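Local structure of CmeC (Campylobacter jejuni, 4MT4) at residues C1-P5 and L126-D132; Q73-F78 and T133-K138; L118-I124 and L300-L306; K281-N286 and N350-F355. The protein probably serves as the trimeric outer-membrane channel of a multidrug efflux pump, a member of the outer membrane factor family that spans the membrane as a beta barrel. All blocks are in the same frame, centred on the assembly; numbering follows the deposited sequence.

Contact 1. Residues C1-P5 and L126-D132; sequences CSLSP and LWGKYRD. With 3PK ((2S)-1-(pentanoyloxy)propan-2-yl hexanoate), chain S.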
# COMPACT_ATOMS: atom_id res chain seq x y z
N CYS B 1 -9.46 11.99 38.56
CA CYS B 1 -8.93 12.91 37.57
C CYS B 1 -8.48 12.18 36.31
O CYS B 1 -7.98 12.79 35.37
CB CYS B 1 -7.76 13.71 38.15
SG CYS B 1 -8.14 14.56 39.69
N SER B 2 -8.67 10.86 36.31
CA SER B 2 -8.31 10.02 35.17
C SER B 2 -8.93 8.63 35.30
O SER B 2 -8.90 8.02 36.37
CB SER B 2 -6.79 9.90 35.04
OG SER B 2 -6.44 9.08 33.94
N LEU B 3 -9.49 8.14 34.20
CA LEU B 3 -10.05 6.79 34.15
C LEU B 3 -9.22 5.89 33.23
O LEU B 3 -9.64 4.79 32.87
CB LEU B 3 -11.50 6.82 33.69
CG LEU B 3 -12.44 7.69 34.53
CD1 LEU B 3 -13.86 7.59 34.01
CD2 LEU B 3 -12.37 7.30 36.00
N SER B 4 -8.04 6.37 32.86
CA SER B 4 -7.12 5.59 32.04
C SER B 4 -6.56 4.42 32.83
O SER B 4 -6.06 4.59 33.94
CB SER B 4 -5.98 6.47 31.52
OG SER B 4 -6.45 7.36 30.52
N PRO B 5 -6.65 3.21 32.25
CA PRO B 5 -6.15 2.01 32.92
C PRO B 5 -4.63 2.00 32.99
O PRO B 5 -3.98 2.69 32.21
CB PRO B 5 -6.67 0.88 32.04
CG PRO B 5 -6.76 1.49 30.68
CD PRO B 5 -7.18 2.92 30.90
N LEU B 126 -13.43 16.97 35.64
CA LEU B 126 -13.48 16.18 36.86
C LEU B 126 -12.86 14.79 36.71
O LEU B 126 -12.26 14.26 37.64
CB LEU B 126 -14.93 16.03 37.34
CG LEU B 126 -15.67 17.30 37.76
CD1 LEU B 126 -17.15 17.00 37.96
CD2 LEU B 126 -15.06 17.87 39.03
N TRP B 127 -13.01 14.20 35.52
CA TRP B 127 -12.63 12.80 35.32
C TRP B 127 -11.51 12.65 34.29
O TRP B 127 -11.21 11.53 33.86
CB TRP B 127 -13.86 11.99 34.90
CG TRP B 127 -15.09 12.36 35.66
CD1 TRP B 127 -16.18 13.03 35.20
CD2 TRP B 127 -15.35 12.09 37.05
NE1 TRP B 127 -17.11 13.19 36.20
CE2 TRP B 127 -16.62 12.62 37.34
CE3 TRP B 127 -14.64 11.44 38.06
CZ2 TRP B 127 -17.20 12.53 38.61
CZ3 TRP B 127 -15.21 11.35 39.32
CH2 TRP B 127 -16.48 11.90 39.58
N GLY B 128 -10.91 13.76 33.91
CA GLY B 128 -9.77 13.74 33.01
C GLY B 128 -10.12 13.38 31.58
O GLY B 128 -9.31 12.78 30.87
N LYS B 129 -11.32 13.74 31.15
CA LYS B 129 -11.73 13.55 29.77
C LYS B 129 -10.83 14.35 28.83
O LYS B 129 -10.43 13.87 27.77
CB LYS B 129 -13.19 13.96 29.57
CG LYS B 129 -13.63 13.98 28.11
CD LYS B 129 -15.01 14.59 27.96
CE LYS B 129 -15.40 14.71 26.50
NZ LYS B 129 -16.73 15.37 26.32
N TYR B 130 -10.50 15.57 29.25
CA TYR B 130 -9.70 16.47 28.44
C TYR B 130 -8.22 16.36 28.79
O TYR B 130 -7.36 16.67 27.97
CB TYR B 130 -10.19 17.91 28.61
CG TYR B 130 -11.65 18.08 28.25
CD1 TYR B 130 -12.05 18.17 26.92
CD2 TYR B 130 -12.63 18.13 29.23
CE1 TYR B 130 -13.38 18.32 26.58
CE2 TYR B 130 -13.97 18.27 28.90
CZ TYR B 130 -14.34 18.37 27.58
OH TYR B 130 -15.66 18.51 27.24
N ARG B 131 -7.93 15.92 30.01
CA ARG B 131 -6.54 15.72 30.41
C ARG B 131 -5.94 14.54 29.66
O ARG B 131 -4.81 14.61 29.19
CB ARG B 131 -6.43 15.48 31.92
CG ARG B 131 -4.99 15.40 32.43
CD ARG B 131 -4.92 15.36 33.95
NE ARG B 131 -4.87 14.00 34.48
CZ ARG B 131 -3.74 13.38 34.83
NH1 ARG B 131 -3.78 12.15 35.31
NH2 ARG B 131 -2.58 14.00 34.71
N ASP B 132 -6.71 13.46 29.53
CA ASP B 132 -6.25 12.27 28.82
C ASP B 132 -6.31 12.46 27.31
O ASP B 132 -5.56 11.82 26.57
CB ASP B 132 -7.07 11.04 29.23
CG ASP B 132 -6.74 10.57 30.63
OD1 ASP B 132 -5.75 11.07 31.21
OD2 ASP B 132 -7.46 9.69 31.16
CA1 3PK S . -11.04 19.76 38.82
OA1 3PK S . -10.80 20.81 38.28
CA2 3PK S . -12.14 19.77 39.79
CA3 3PK S . -12.42 21.07 40.46
CA4 3PK S . -13.65 21.10 41.30
CA5 3PK S . -14.89 21.69 40.73
CB1 3PK S . -10.95 16.87 41.47
OB1 3PK S . -10.23 16.53 42.38
CB2 3PK S . -10.95 18.30 41.10
CG1 3PK S . -10.00 17.64 38.70
OG1 3PK S . -10.00 18.94 39.10
CG2 3PK S . -9.66 16.70 39.77
OG2 3PK S . -10.73 16.17 40.37
CG3 3PK S . -8.76 15.59 39.26
O HOH W 1 -9.89 9.91 31.96
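The hydroxyls of S2 and S4 converge on one carboxylate oxygen, OD2 of D132. S2 OG lies 3.0 Å from D132 OD2, on the syn lone pair, while S4 OG lies 2.6 Å from D132 OD2, above the carboxylate plane (73° out). S2 carries its hydroxyl anti to the backbone N (chi1 180°), and this turns OG to the acid and also lets it take a weak bond from S4 N. A water lies within bonding distance of D132 OD2, L3 N and W127 O; it accepts from L3 N and can give to the two oxygens, which helps join the first turn of helix 129-195 to the extended N-terminal loop. The other oxygen, D132 OD1, is held by a salt bridge to R135. Packing is close at G128 too: its CA lies 3.1 Å from C1 O, a CA-H...O contact that brings the two backbones together without a side chain between them. R131 adds a weak bond, NE to C1 O at 3.5 Å, along the edge of its guanidinium.

The side chains beyond this backbone contact are held more loosely: that of C1 turns away from 126-132, and L3 CD1 only grazes W127 CB at 4.5 Å; the indole NE1 is taken by P298 O. The sulfur of C1 is bonded to CG3 of the diacylglycerol-like lipid, whose acyl carbon CA2 rests 3.6 Å from L126 CD2. A lipid-bearing N-terminal cysteine, held where the barrel gives way to the helices, is the hallmark of a bacterial lipoprotein.

Contact 2. Residues Q73-F78 and T133-K138; sequences QLGIDF and TYRASK
D77 and S137 face each other across two nearly antiparallel helices, whose short segments run at 167° with axes 8.7 Å apart. Start at D77 CB: it points to the other helix and sits 4.1 Å from Y134 CA. With the carboxylate anti to the carbonyl carbon (chi1 -71°), CG comes over T133, 3.9 Å from its CG2 methyl, and OD1 stays by that same methyl. OD2, the tip, turns to S137 OG and takes its hydrogen bond; the modelled separation is very short and its exact length should not be pressed. D77 OD2 also accepts from Q73 NE2 at 3.2 Å. That bond is nearly straight (177°) and lies in the plane of the amide, though it meets the carboxylate from above its plane.

Beside this polar pair runs a greasy strip. L74 CD1 lies 3.5 Å from Y134 CE1 and also leans on the backbone of K138, while F78 CB touches the same ring carbon at 3.6 Å. The F78 and Y134 side chains lie side by side, their rings oblique to each other. On the outer flank of helix 58-79, Q73 and I76 pack on L346 and N343 of a second subunit.

Two donors on one carboxylate oxygen, one from its own helix and one from the next, would probably favour the charged form of D77 and help hold its carboxylate in one orientation.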
# COMPACT_ATOMS: atom_id res chain seq x y z
N GLN B 73 -1.75 19.64 16.82
CA GLN B 73 -2.90 18.97 17.42
C GLN B 73 -2.75 18.93 18.93
O GLN B 73 -3.73 19.00 19.67
CB GLN B 73 -3.06 17.55 16.86
CG GLN B 73 -4.28 16.81 17.40
CD GLN B 73 -5.58 17.52 17.09
OE1 GLN B 73 -5.82 17.95 15.96
NE2 GLN B 73 -6.43 17.66 18.10
N LEU B 74 -1.50 18.81 19.38
CA LEU B 74 -1.18 18.84 20.80
C LEU B 74 -1.54 20.20 21.41
O LEU B 74 -2.02 20.28 22.54
CB LEU B 74 0.30 18.54 21.02
CG LEU B 74 0.78 18.54 22.47
CD1 LEU B 74 0.02 17.50 23.27
CD2 LEU B 74 2.28 18.30 22.54
N GLY B 75 -1.31 21.26 20.64
CA GLY B 75 -1.62 22.60 21.08
C GLY B 75 -3.11 22.85 21.14
O GLY B 75 -3.60 23.57 22.01
N ILE B 76 -3.84 22.24 20.20
CA ILE B 76 -5.29 22.34 20.16
C ILE B 76 -5.92 21.69 21.39
O ILE B 76 -6.81 22.25 22.02
CB ILE B 76 -5.87 21.67 18.89
CG1 ILE B 76 -5.39 22.40 17.63
CG2 ILE B 76 -7.38 21.65 18.94
CD1 ILE B 76 -5.87 21.76 16.34
N ASP B 77 -5.44 20.50 21.73
CA ASP B 77 -5.99 19.73 22.84
C ASP B 77 -5.57 20.28 24.20
O ASP B 77 -6.23 20.02 25.21
CB ASP B 77 -5.58 18.26 22.73
CG ASP B 77 -6.27 17.55 21.58
OD1 ASP B 77 -7.41 17.94 21.24
OD2 ASP B 77 -5.67 16.61 21.02
N PHE B 78 -4.48 21.04 24.24
CA PHE B 78 -4.06 21.69 25.47
C PHE B 78 -5.02 22.81 25.84
O PHE B 78 -5.27 23.07 27.01
CB PHE B 78 -2.64 22.24 25.35
CG PHE B 78 -2.18 23.02 26.55
CD1 PHE B 78 -1.69 22.37 27.67
CD2 PHE B 78 -2.25 24.41 26.57
CE1 PHE B 78 -1.28 23.08 28.78
CE2 PHE B 78 -1.83 25.12 27.68
CZ PHE B 78 -1.35 24.46 28.79
N THR B 133 -7.21 13.33 26.84
CA THR B 133 -7.24 13.70 25.43
C THR B 133 -5.93 14.40 25.08
O THR B 133 -5.36 14.17 24.02
CB THR B 133 -8.44 14.62 25.10
OG1 THR B 133 -9.66 13.92 25.35
CG2 THR B 133 -8.39 15.04 23.64
N TYR B 134 -5.47 15.24 26.00
CA TYR B 134 -4.20 15.94 25.85
C TYR B 134 -3.01 14.98 25.93
O TYR B 134 -2.08 15.07 25.13
CB TYR B 134 -4.07 17.03 26.93
CG TYR B 134 -2.69 17.64 27.02
CD1 TYR B 134 -2.27 18.60 26.10
CD2 TYR B 134 -1.80 17.27 28.02
CE1 TYR B 134 -1.02 19.16 26.17
CE2 TYR B 134 -0.54 17.83 28.10
CZ TYR B 134 -0.15 18.78 27.18
OH TYR B 134 1.10 19.34 27.26
N ARG B 135 -3.06 14.07 26.90
CA ARG B 135 -1.99 13.10 27.09
C ARG B 135 -1.88 12.14 25.90
O ARG B 135 -0.79 11.69 25.56
CB ARG B 135 -2.21 12.30 28.38
CG ARG B 135 -2.06 13.11 29.66
CD ARG B 135 -2.78 12.42 30.82
NE ARG B 135 -1.85 11.90 31.82
CZ ARG B 135 -2.19 11.02 32.76
NH1 ARG B 135 -3.44 10.56 32.82
NH2 ARG B 135 -1.29 10.60 33.63
N ALA B 136 -3.01 11.84 25.28
CA ALA B 136 -3.03 10.99 24.10
C ALA B 136 -2.33 11.68 22.93
O ALA B 136 -1.57 11.06 22.19
CB ALA B 136 -4.46 10.62 23.72
N SER B 137 -2.59 12.98 22.79
CA SER B 137 -1.95 13.77 21.75
C SER B 137 -0.46 13.96 22.03
O SER B 137 0.34 14.10 21.11
CB SER B 137 -2.63 15.14 21.62
OG SER B 137 -3.96 14.99 21.16
N LYS B 138 -0.11 13.99 23.31
CA LYS B 138 1.29 14.11 23.71
C LYS B 138 2.05 12.85 23.32
O LYS B 138 3.21 12.92 22.92
CB LYS B 138 1.40 14.36 25.22
CG LYS B 138 2.71 14.98 25.66
CD LYS B 138 2.64 15.42 27.12
CE LYS B 138 3.83 16.29 27.51
NZ LYS B 138 5.11 15.53 27.55

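Contact 3. Residues L118-I124 and L300-L306; sequences LNLSYEI and LSLTGLL. With C8E ((hydroxyethyloxy)tri(ethyloxy)octane), chain P; C8E ((hydroxyethyloxy)tri(ethyloxy)octane), chain Q.
L302 and I124 meet in the antiparallel sheet that this chain gives to the beta barrel, where strands 109-124 and 299-310 run side by side as its inner pair. L302 has the most surface buried here. Its CD2 lies 3.8 Å from I124 CD1, the two side chains crossing at a slant, and its backbone exchanges two bonds with Y122, the one from L302 N to Y122 O being 2.7 Å long. I124 is next: beyond L302 it lies alongside L300, CG1 against CD2 at 3.7 Å. That isoleucine keeps CG1 anti to its carbonyl carbon (chi1 -52°), which sets CG1 against L300, and CD1 then turns to L302; it also touches the lipid carried by C1.

L120 is the third. It pairs with G304 through L120 N to G304 O, 2.6 Å, and a return bond from G304 N. G304 has no side chain, which leaves room for the L120 side chain to lie over its backbone, L120 CD2 4.1 Å from G304 N. L118, L120, Y122, L300, L302 and L306 share this face with I124, and detergent lies over it: one C8E chain ends against L120 and L306, and another passes L118. This is consistent with a face turned to the membrane.

N119, S121, E123, S301 and T303 project from the other face. There L305 CD1 rests beside N119 ND2, and N119 OD1 bonds S88 of the next strand. A water beside the pair accepts from N119 ND2 at 2.8 Å and gives a weak bond to G304 O.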
# COMPACT_ATOMS: atom_id res chain seq x y z
N LEU B 118 -19.24 39.81 27.27
CA LEU B 118 -18.25 38.73 27.24
C LEU B 118 -18.87 37.42 27.72
O LEU B 118 -19.72 37.41 28.61
CB LEU B 118 -17.04 39.07 28.11
CG LEU B 118 -16.15 40.26 27.73
CD1 LEU B 118 -16.09 40.45 26.22
CD2 LEU B 118 -16.61 41.53 28.43
N ASN B 119 -18.43 36.31 27.13
CA ASN B 119 -18.95 35.00 27.50
C ASN B 119 -17.88 34.07 28.06
O ASN B 119 -16.77 34.00 27.53
CB ASN B 119 -19.63 34.34 26.30
CG ASN B 119 -20.82 35.14 25.80
OD1 ASN B 119 -20.72 35.85 24.80
ND2 ASN B 119 -21.95 35.02 26.49
N LEU B 120 -18.22 33.36 29.13
CA LEU B 120 -17.34 32.36 29.70
C LEU B 120 -17.89 30.96 29.44
O LEU B 120 -19.07 30.70 29.65
CB LEU B 120 -17.17 32.58 31.20
CG LEU B 120 -16.55 31.42 31.99
CD1 LEU B 120 -15.06 31.31 31.73
CD2 LEU B 120 -16.84 31.55 33.48
N SER B 121 -17.04 30.07 28.96
CA SER B 121 -17.41 28.67 28.78
C SER B 121 -16.26 27.77 29.22
O SER B 121 -15.16 27.84 28.66
CB SER B 121 -17.78 28.39 27.32
OG SER B 121 -16.70 28.67 26.45
N TYR B 122 -16.51 26.95 30.23
CA TYR B 122 -15.48 26.09 30.79
C TYR B 122 -16.03 24.72 31.17
O TYR B 122 -16.97 24.61 31.95
CB TYR B 122 -14.85 26.75 32.02
CG TYR B 122 -13.59 26.08 32.51
CD1 TYR B 122 -12.80 25.31 31.65
CD2 TYR B 122 -13.19 26.20 33.83
CE1 TYR B 122 -11.65 24.69 32.10
CE2 TYR B 122 -12.04 25.58 34.29
CZ TYR B 122 -11.27 24.83 33.42
OH TYR B 122 -10.13 24.21 33.87
N GLU B 123 -15.43 23.68 30.61
CA GLU B 123 -15.81 22.31 30.94
C GLU B 123 -14.92 21.78 32.06
O GLU B 123 -13.72 21.58 31.87
CB GLU B 123 -15.71 21.41 29.71
CG GLU B 123 -16.81 20.36 29.61
CD GLU B 123 -18.16 20.96 29.31
OE1 GLU B 123 -18.21 22.06 28.71
OE2 GLU B 123 -19.18 20.34 29.67
N ILE B 124 -15.50 21.58 33.24
CA ILE B 124 -14.75 21.11 34.39
C ILE B 124 -14.29 19.67 34.20
O ILE B 124 -15.10 18.75 34.12
CB ILE B 124 -15.58 21.22 35.69
CG1 ILE B 124 -16.16 22.63 35.83
CG2 ILE B 124 -14.73 20.86 36.89
CD1 ILE B 124 -15.10 23.72 35.86
N LEU B 300 -19.56 18.40 34.14
CA LEU B 300 -19.90 19.70 34.70
C LEU B 300 -19.48 20.83 33.76
O LEU B 300 -18.33 20.91 33.34
CB LEU B 300 -19.24 19.89 36.07
CG LEU B 300 -19.49 21.22 36.78
CD1 LEU B 300 -20.97 21.48 36.96
CD2 LEU B 300 -18.76 21.26 38.12
N SER B 301 -20.43 21.70 33.43
CA SER B 301 -20.18 22.80 32.51
C SER B 301 -20.41 24.15 33.18
O SER B 301 -21.43 24.37 33.82
CB SER B 301 -21.08 22.66 31.28
OG SER B 301 -20.93 21.39 30.69
N LEU B 302 -19.44 25.05 33.03
CA LEU B 302 -19.53 26.38 33.61
C LEU B 302 -19.73 27.44 32.54
O LEU B 302 -19.01 27.47 31.54
CB LEU B 302 -18.28 26.69 34.43
CG LEU B 302 -18.39 26.61 35.96
CD1 LEU B 302 -18.93 25.25 36.39
CD2 LEU B 302 -17.05 26.90 36.61
N THR B 303 -20.73 28.29 32.74
CA THR B 303 -20.99 29.40 31.83
C THR B 303 -21.09 30.72 32.59
O THR B 303 -21.55 30.76 33.73
CB THR B 303 -22.29 29.18 31.02
OG1 THR B 303 -23.37 28.92 31.92
CG2 THR B 303 -22.13 28.00 30.07
N GLY B 304 -20.65 31.80 31.95
CA GLY B 304 -20.69 33.11 32.56
C GLY B 304 -20.89 34.21 31.54
O GLY B 304 -20.37 34.12 30.42
N LEU B 305 -21.63 35.24 31.92
CA LEU B 305 -21.88 36.37 31.04
C LEU B 305 -21.65 37.69 31.77
O LEU B 305 -22.01 37.83 32.94
CB LEU B 305 -23.31 36.33 30.48
CG LEU B 305 -23.79 37.56 29.71
CD1 LEU B 305 -23.05 37.71 28.40
CD2 LEU B 305 -25.30 37.51 29.48
N LEU B 306 -21.04 38.64 31.07
CA LEU B 306 -20.89 40.00 31.59
C LEU B 306 -21.07 41.00 30.45
O LEU B 306 -20.23 41.09 29.57
CB LEU B 306 -19.53 40.19 32.25
CG LEU B 306 -19.27 41.61 32.77
CD1 LEU B 306 -20.28 41.99 33.85
CD2 LEU B 306 -17.85 41.76 33.28
C1 C8E P . -16.80 36.24 31.33
C2 C8E P . -17.48 37.03 32.41
C3 C8E P . -18.23 36.28 33.45
C4 C8E P . -18.79 37.05 34.60
C5 C8E P . -19.50 36.29 35.67
C6 C8E P . -20.14 37.09 36.75
C7 C8E P . -20.43 36.42 38.04
C8 C8E P . -20.57 37.31 39.23
O9 C8E P . -21.60 37.04 40.12
C10 C8E P . -21.40 36.14 41.14
C11 C8E P . -21.62 36.63 42.53
O12 C8E P . -22.62 36.03 43.26
C13 C8E P . -23.60 36.80 43.86
C14 C8E P . -23.21 38.05 44.56
O15 C8E P . -24.20 38.97 44.79
C16 C8E P . -24.37 39.49 46.06
C17 C8E P . -25.65 40.20 46.36
O18 C8E P . -25.75 41.53 46.02
C19 C8E P . -26.93 42.21 46.26
C20 C8E P . -26.86 43.60 46.80
O21 C8E P . -28.04 44.20 47.18
C1 C8E Q . -20.48 44.88 38.53
C2 C8E Q . -19.77 44.49 37.28
C3 C8E Q . -19.17 45.58 36.45
C4 C8E Q . -19.76 45.83 35.11
C5 C8E Q . -18.84 46.23 34.01
C6 C8E Q . -19.40 46.29 32.63
C7 C8E Q . -18.50 45.95 31.49
C8 C8E Q . -19.15 45.53 30.22
O9 C8E Q . -18.43 44.74 29.35
C10 C8E Q . -19.06 44.26 28.22
C11 C8E Q . -18.33 44.32 26.93
O12 C8E Q . -18.94 43.77 25.82
C13 C8E Q . -18.18 43.15 24.85
C14 C8E Q . -18.58 43.36 23.43
O15 C8E Q . -18.60 42.27 22.60
C16 C8E Q . -18.01 42.36 21.36
C17 C8E Q . -18.55 41.51 20.26
O18 C8E Q . -18.14 41.78 18.97
C19 C8E Q . -16.84 42.18 18.72
C20 C8E Q . -16.59 43.58 18.29
O21 C8E Q . -15.31 44.08 18.40
O HOH W 2 -22.63 32.83 28.16
O HOH W 3 -17.03 17.62 33.17

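Contact 4. Residues K281-N286 and N350-F355; sequences KLTQQN and NKDEAF
L282 and A354 make the apolar centre of this helix pair, whose short segments run nearly antiparallel (169°) with axes 8.4 Å apart. A354 CB points at the other helix, 3.9 Å from L282 CA, and so lets the backbones come close. L282 sends its branches two ways: CD1 goes over the backbone by K351 O, at 3.6 Å, and CD2 meets F355 CD2 at 3.8 Å, the leucine and the ring lying side by side. Q285 extends the nonpolar surface, its CB against K351 CA and its CG against the A354 methyl.

Polar contacts flank that centre. K351 is stretched out from CG onward, and with CG anti to its backbone N (chi1 175°) it runs alongside N286 until NZ bonds N286 OD1 at 3.0 Å, the ammonium 19° out of the carbonyl plane. The other end of that amide is used as well, N286 ND2 giving its bond to P5 O. On the opposite flank Q285 folds back at chi2 and brings OE1 to N350 CB; a water then bridges Q285 OE1, at 2.9 Å, and N350 ND2, at 2.8 Å.

Helix 273-293 thus lies between helix 339-405 on this side and helix 129-195, which Q284 touches at A136 and S139. The N-terminal chain covers L282 through I9, and a third subunit reaches helix 339-405, bonding E353 through its Q69 and laying its F471 ring against F355.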
# COMPACT_ATOMS: atom_id res chain seq x y z
N LYS B 281 2.31 4.95 20.42
CA LYS B 281 0.99 4.83 19.83
C LYS B 281 0.10 3.92 20.67
O LYS B 281 -1.13 4.00 20.62
CB LYS B 281 1.09 4.31 18.40
CG LYS B 281 1.70 5.31 17.43
CD LYS B 281 1.83 4.74 16.03
CE LYS B 281 2.50 5.74 15.10
NZ LYS B 281 2.60 5.22 13.71
N LEU B 282 0.73 3.05 21.46
CA LEU B 282 0.01 2.16 22.35
C LEU B 282 -0.49 2.91 23.59
O LEU B 282 -1.63 2.73 24.01
CB LEU B 282 0.88 0.98 22.76
CG LEU B 282 0.32 0.04 23.84
CD1 LEU B 282 -1.03 -0.53 23.42
CD2 LEU B 282 1.31 -1.07 24.15
N THR B 283 0.37 3.74 24.17
CA THR B 283 -0.02 4.55 25.33
C THR B 283 -1.06 5.59 24.93
O THR B 283 -1.89 6.00 25.73
CB THR B 283 1.17 5.29 25.97
OG1 THR B 283 1.23 6.63 25.46
CG2 THR B 283 2.48 4.58 25.65
N GLN B 284 -0.99 6.01 23.67
CA GLN B 284 -1.94 6.97 23.13
C GLN B 284 -3.35 6.39 23.16
O GLN B 284 -4.29 7.04 23.61
CB GLN B 284 -1.56 7.36 21.70
CG GLN B 284 -2.58 8.25 21.02
CD GLN B 284 -2.17 8.63 19.61
OE1 GLN B 284 -1.49 7.86 18.92
NE2 GLN B 284 -2.57 9.82 19.17
N GLN B 285 -3.48 5.16 22.67
CA GLN B 285 -4.77 4.48 22.65
C GLN B 285 -5.23 4.14 24.07
O GLN B 285 -6.43 4.11 24.35
CB GLN B 285 -4.69 3.20 21.81
CG GLN B 285 -4.40 3.45 20.34
CD GLN B 285 -5.48 4.28 19.68
OE1 GLN B 285 -6.67 4.07 19.90
NE2 GLN B 285 -5.06 5.25 18.86
N ASN B 286 -4.27 3.90 24.96
CA ASN B 286 -4.57 3.59 26.35
C ASN B 286 -5.20 4.79 27.06
O ASN B 286 -6.10 4.64 27.87
CB ASN B 286 -3.30 3.15 27.08
CG ASN B 286 -3.57 2.76 28.52
OD1 ASN B 286 -4.15 1.71 28.79
ND2 ASN B 286 -3.14 3.61 29.45
N ASN B 350 -9.35 -0.69 20.18
CA ASN B 350 -8.36 0.14 19.50
C ASN B 350 -7.01 0.04 20.19
O ASN B 350 -5.97 0.04 19.55
CB ASN B 350 -8.81 1.60 19.45
CG ASN B 350 -10.07 1.80 18.63
OD1 ASN B 350 -10.49 0.91 17.89
ND2 ASN B 350 -10.67 2.98 18.74
N LYS B 351 -7.05 -0.06 21.52
CA LYS B 351 -5.85 -0.26 22.31
C LYS B 351 -5.25 -1.63 22.04
O LYS B 351 -4.03 -1.77 21.90
CB LYS B 351 -6.15 -0.11 23.80
CG LYS B 351 -4.97 -0.42 24.69
CD LYS B 351 -5.38 -0.54 26.15
CE LYS B 351 -4.22 -1.02 27.00
NZ LYS B 351 -4.60 -1.19 28.43
N ASP B 352 -6.11 -2.65 21.96
CA ASP B 352 -5.67 -4.00 21.65
C ASP B 352 -4.99 -4.06 20.28
O ASP B 352 -3.99 -4.74 20.11
CB ASP B 352 -6.86 -4.98 21.69
CG ASP B 352 -7.48 -5.08 23.07
OD1 ASP B 352 -6.85 -4.65 24.05
OD2 ASP B 352 -8.61 -5.62 23.17
N GLU B 353 -5.56 -3.34 19.32
CA GLU B 353 -5.00 -3.27 17.98
C GLU B 353 -3.61 -2.64 18.01
O GLU B 353 -2.70 -3.09 17.32
CB GLU B 353 -5.92 -2.47 17.05
CG GLU B 353 -5.40 -2.32 15.64
CD GLU B 353 -6.39 -1.64 14.72
OE1 GLU B 353 -7.45 -1.17 15.21
OE2 GLU B 353 -6.12 -1.57 13.50
N ALA B 354 -3.45 -1.61 18.83
CA ALA B 354 -2.17 -0.94 18.98
C ALA B 354 -1.16 -1.84 19.69
O ALA B 354 0.04 -1.73 19.47
CB ALA B 354 -2.34 0.37 19.73
N PHE B 355 -1.66 -2.72 20.55
CA PHE B 355 -0.81 -3.68 21.25
C PHE B 355 -0.31 -4.74 20.28
O PHE B 355 0.85 -5.12 20.31
CB PHE B 355 -1.56 -4.34 22.41
CG PHE B 355 -0.67 -5.07 23.38
CD1 PHE B 355 -0.21 -6.35 23.09
CD2 PHE B 355 -0.28 -4.48 24.57
CE1 PHE B 355 0.62 -7.02 23.97
CE2 PHE B 355 0.54 -5.15 25.46
CZ PHE B 355 0.99 -6.42 25.16
O HOH W 4 -9.41 4.70 20.61

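From the N terminus, contact 1 closes a loop of 120 residues, bringing residues 1-5 back to the start of helix 129-195. Contact 2 opens inside that loop, at 73-78, and closes just beyond it at 133-138, so the two cross and touch. Contact 3 also opens within both, at 118-124, but closes far downstream at 300-306; it crosses contacts 1 and 2 and joins the two halves of the sheet. Contact 4 opens before contact 3 closes and ends at 350-355, crossing it, while following contacts 1 and 2 in series. Contacts 1 and 4 also touch, which brings the N-terminal chain onto helix 273-293, while contact 3 holds the barrel strands together.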